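Local coordinates for 3-oxoacyl-[acyl-carrier-protein] synthase 2 (Rickettsia rickettsii, PDB 4JGA) that probably catalyses the condensation step of fatty acid elongation, extending an acyl chain by two carbons with malonyl-acyl-carrier protein as donor, at residues N418-G421 with T425-S428; D288-H291 with H296-G299. All blocks are in the same frame, centred on the assembly; numbering follows the deposited sequence.

In the fold
Following the chain from its N terminus, interaction 2 comes first. Once strand 278-287 has ended, residues 288-291 fold back against 296-299, closing a short surface loop that leads directly into helix 300-312. Interaction 1 closes much later, pairing the end of strand 414-421 with the start of strand 425-432 across a three-residue turn. The two closures follow one another in series, neither nesting nor crossing. They meet in space all the same, their centres about 12 Å apart, because strand 425-432 lies between 278-287 and 414-421 in the large mixed sheet. Asn426 and Asp288, probably hydrogen-bonded, join the hairpin to the loop.

Interaction 1 (N418-G421 with T425-S428); sequences NSFG and TNAS. With K (potassium ion), chain C.
Across the non-hydrogen-bonded pair Asn418-Ser428, two side chains supply the bond that the backbones do not make: Ser428 OG donates to Asn418 OD1 over 2.8 Å. The hydroxyl comes from above the amide, 39° out of its carbonyl plane. On the face shared with Phe420, Asn426 and Ser428, the amide turns to bring OD1 to the serine, CG lying anti to the carbonyl carbon (chi1 -64°). The amide's other end, ND2, is held by Glu337, fixing its flip. Meanwhile the backbone Asn418 O turns to a potassium ion 2.7 Å away, an ion also bound by Asn324, Ala325, Glu372 and Ser417.

The strands run antiparallel as a hairpin. In the pair Ser419-Ala427, Ser419 N reaches Ala427 O at 2.8 Å and Ala427 N returns the bond to Ser419 O. Gly421 and Thr425 form the second hydrogen-bonded pair, less evenly, for Thr425 N meets Gly421 O at 3.1 Å. A water accepts from Ser419 OG and donates to Ala427 O, giving that carbonyl a second donor. The side chains of Ser419 and Ala427 pack on Ala189 of helix 187-200. On the opposite face Asn426 OD1 lies 3.1 Å from Phe420 CD1, the amide and ring planes 68° apart; ND2 of the same amide bonds to Asp288. Thr425 OG1 leaves the hairpin for Asn178 O of the second subunit.

The Asn418 amide is thus held at both ends, by Ser428 and Glu337, and the ion would probably polarise the Asn418-Ser419 peptide, making Ser419 N a somewhat stronger donor to its partner strand.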
loop_
_atom_site.group_PDB
_atom_site.type_symbol
_atom_site.label_atom_id
_atom_site.label_comp_id
_atom_site.label_asym_id
_atom_site.label_seq_id
_atom_site.Cartn_x
_atom_site.Cartn_y
_atom_site.Cartn_z
ATOM N N ASN A 418 -0.088 -19.136 -4.260
ATOM C CA ASN A 418 0.628 -18.581 -3.144
ATOM C C ASN A 418 1.546 -17.409 -3.507
ATOM O O ASN A 418 2.163 -17.406 -4.567
ATOM C CB ASN A 418 1.509 -19.668 -2.520
ATOM C CG ASN A 418 0.730 -20.816 -1.920
ATOM O OD1 ASN A 418 -0.435 -20.693 -1.543
ATOM N ND2 ASN A 418 1.377 -21.955 -1.844
ATOM N N SER A 419 1.696 -16.484 -2.560
ATOM C CA SER A 419 2.710 -15.430 -2.633
ATOM C C SER A 419 3.214 -15.071 -1.261
ATOM O O SER A 419 2.399 -14.815 -0.344
ATOM C CB SER A 419 2.159 -14.135 -3.202
ATOM O OG SER A 419 1.544 -14.329 -4.445
ATOM N N PHE A 420 4.541 -15.054 -1.110
ATOM C CA PHE A 420 5.175 -14.748 0.167
ATOM C C PHE A 420 6.148 -13.578 -0.039
ATOM O O PHE A 420 6.699 -13.376 -1.147
ATOM C CB PHE A 420 5.895 -15.985 0.730
ATOM C CG PHE A 420 5.101 -17.284 0.604
ATOM C CD1 PHE A 420 3.780 -17.362 1.046
ATOM C CD2 PHE A 420 5.686 -18.422 0.089
ATOM C CE1 PHE A 420 3.037 -18.524 0.909
ATOM C CE2 PHE A 420 4.957 -19.610 -0.050
ATOM C CZ PHE A 420 3.641 -19.658 0.372
ATOM N N GLY A 421 6.341 -12.765 0.995
ATOM C CA GLY A 421 7.201 -11.607 0.831
ATOM C C GLY A 421 7.961 -11.262 2.060
ATOM O O GLY A 421 7.647 -11.739 3.158
ATOM N N THR A 425 5.232 -11.676 5.125
ATOM C CA THR A 425 3.835 -11.507 4.777
ATOM C C THR A 425 3.426 -12.592 3.746
ATOM O O THR A 425 4.182 -12.861 2.815
ATOM C CB THR A 425 3.543 -10.075 4.290
ATOM O OG1 THR A 425 2.147 -9.954 4.008
ATOM C CG2 THR A 425 4.380 -9.684 3.027
ATOM N N ASN A 426 2.279 -13.226 3.945
ATOM C CA ASN A 426 1.849 -14.359 3.111
ATOM C C ASN A 426 0.426 -14.171 2.643
ATOM O O ASN A 426 -0.442 -13.765 3.424
ATOM C CB ASN A 426 1.902 -15.664 3.878
ATOM C CG ASN A 426 3.241 -15.866 4.576
ATOM O OD1 ASN A 426 4.228 -16.232 3.944
ATOM N ND2 ASN A 426 3.280 -15.603 5.866
ATOM N N ALA A 427 0.204 -14.446 1.366
ATOM C CA ALA A 427 -1.139 -14.422 0.832
ATOM C C ALA A 427 -1.379 -15.652 -0.056
ATOM O O ALA A 427 -0.509 -16.016 -0.874
ATOM C CB ALA A 427 -1.372 -13.137 0.066
ATOM N N SER A 428 -2.538 -16.278 0.122
ATOM C CA SER A 428 -2.987 -17.393 -0.727
ATOM C C SER A 428 -4.396 -17.115 -1.226
ATOM O O SER A 428 -5.257 -16.610 -0.469
ATOM C CB SER A 428 -2.974 -18.715 0.035
ATOM O OG SER A 428 -1.642 -19.082 0.334
HETATM K K K C . 1.750 -18.156 -7.091
HETATM O O HOH W 1 -1.084 -15.727 -4.041
#

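Interaction 2 (D288-H291 with H296-G299); sequences DAYH and HPEG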
loop_
_atom_site.group_PDB
_atom_site.type_symbol
_atom_site.label_atom_id
_atom_site.label_comp_id
_atom_site.label_asym_id
_atom_site.label_seq_id
_atom_site.Cartn_x
_atom_site.Cartn_y
_atom_site.Cartn_z
ATOM N N ASP A 288 4.449 -14.306 9.297
ATOM C CA ASP A 288 5.414 -15.187 9.937
ATOM C C ASP A 288 5.802 -14.674 11.333
ATOM O O ASP A 288 6.158 -15.458 12.204
ATOM C CB ASP A 288 6.717 -15.245 9.109
ATOM C CG ASP A 288 6.602 -16.061 7.803
ATOM O OD1 ASP A 288 5.583 -16.723 7.581
ATOM O OD2 ASP A 288 7.610 -16.074 7.022
ATOM N N ALA A 289 5.844 -13.342 11.476
ATOM C CA ALA A 289 6.357 -12.665 12.657
ATOM C C ALA A 289 7.745 -13.204 13.086
ATOM O O ALA A 289 7.963 -13.490 14.258
ATOM C CB ALA A 289 5.361 -12.806 13.806
ATOM N N TYR A 290 8.667 -13.333 12.139
ATOM C CA TYR A 290 9.907 -14.006 12.392
ATOM C C TYR A 290 11.081 -13.124 12.013
ATOM O O TYR A 290 11.844 -12.766 12.871
ATOM C CB TYR A 290 10.005 -15.361 11.668
ATOM C CG TYR A 290 11.408 -15.940 11.706
ATOM C CD1 TYR A 290 12.013 -16.200 12.903
ATOM C CD2 TYR A 290 12.126 -16.216 10.537
ATOM C CE1 TYR A 290 13.294 -16.692 12.978
ATOM C CE2 TYR A 290 13.422 -16.725 10.599
ATOM C CZ TYR A 290 13.985 -16.966 11.824
ATOM O OH TYR A 290 15.229 -17.456 11.944
ATOM N N HIS A 291 11.212 -12.750 10.751
ATOM C CA HIS A 291 12.462 -12.116 10.264
ATOM C C HIS A 291 12.118 -11.136 9.148
ATOM O O HIS A 291 11.114 -11.294 8.472
ATOM C CB HIS A 291 13.439 -13.238 9.797
ATOM C CG HIS A 291 14.855 -12.802 9.566
ATOM N ND1 HIS A 291 15.262 -12.183 8.406
ATOM C CD2 HIS A 291 15.972 -12.944 10.322
ATOM C CE1 HIS A 291 16.560 -11.946 8.456
ATOM N NE2 HIS A 291 17.014 -12.393 9.612
ATOM N N HIS A 296 9.875 -18.016 7.545
ATOM C CA HIS A 296 9.781 -18.826 8.762
ATOM C C HIS A 296 10.357 -20.238 8.469
ATOM O O HIS A 296 9.922 -20.902 7.534
ATOM C CB HIS A 296 8.325 -18.921 9.191
ATOM C CG HIS A 296 8.136 -19.384 10.602
ATOM N ND1 HIS A 296 8.448 -20.656 11.010
ATOM C CD2 HIS A 296 7.564 -18.785 11.668
ATOM C CE1 HIS A 296 8.124 -20.806 12.278
ATOM N NE2 HIS A 296 7.573 -19.691 12.699
ATOM N N PRO A 297 11.352 -20.689 9.251
ATOM C CA PRO A 297 11.934 -22.006 8.947
ATOM C C PRO A 297 10.970 -23.196 9.010
ATOM O O PRO A 297 11.190 -24.185 8.347
ATOM C CB PRO A 297 13.052 -22.150 9.988
ATOM C CG PRO A 297 13.419 -20.755 10.341
ATOM C CD PRO A 297 12.122 -19.966 10.257
ATOM N N GLU A 298 9.889 -23.071 9.775
ATOM C CA GLU A 298 8.865 -24.112 9.840
ATOM C C GLU A 298 7.689 -23.859 8.901
ATOM O O GLU A 298 6.712 -24.582 8.924
ATOM C CB GLU A 298 8.362 -24.260 11.276
ATOM C CG GLU A 298 9.445 -24.547 12.303
ATOM C CD GLU A 298 10.199 -25.809 11.935
ATOM O OE1 GLU A 298 9.581 -26.863 11.751
ATOM O OE2 GLU A 298 11.421 -25.757 11.749
ATOM N N GLY A 299 7.783 -22.825 8.071
ATOM C CA GLY A 299 6.727 -22.489 7.151
ATOM C C GLY A 299 5.352 -22.196 7.742
ATOM O O GLY A 299 4.363 -22.309 7.039
#
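Asp288 OD2 receives the backbone N-H of His296 at 3.0 Å, the one hydrogen bond between the two segments. The donor stands well above the carboxylate, 60° out of its plane, while the other oxygen, OD1, has its partner in the neighbouring hairpin. Partners at both oxygens probably limit the rotation of the group. Carbon packing backs up the bond: Asp288 CG rests 3.6 Å from His296 CB, and the imidazole is set steeply to the carboxylate.

The His296 ring is met along its rim. Glu298 N donates to ND1 at 3.1 Å almost exactly in the ring plane, which makes ND1 an acceptor and suggests a neutral ring with its proton on NE2. Further round, CD2 makes a plain contact with Asp288 O at 3.7 Å, again near the plane. Main-chain atoms from each segment therefore meet the edge of a single ring.

Tyr290 extends the contact outward. Its CG is anti to the backbone N (chi1 169°), swinging the phenol toward the proline that follows His296. Pro297 CD sits over one face in a CH-pi contact, 3.9 Å from the ring centroid and displaced toward the rim, where Tyr290 CE2 is nearest. The tyrosine and imidazole rings meet only obliquely.

Residues 296-299 form a type I beta turn, closed by Gly299 N to His296 O at 2.9 Å. Gly299, with positive phi, occupies the N-cap position of helix 300-312. The contact thus folds the surface connection from strand 278-287 back on itself just before that helix, while Asp288 pairs through its backbone with Gly424 in the turn between strands 414-421 and 425-432.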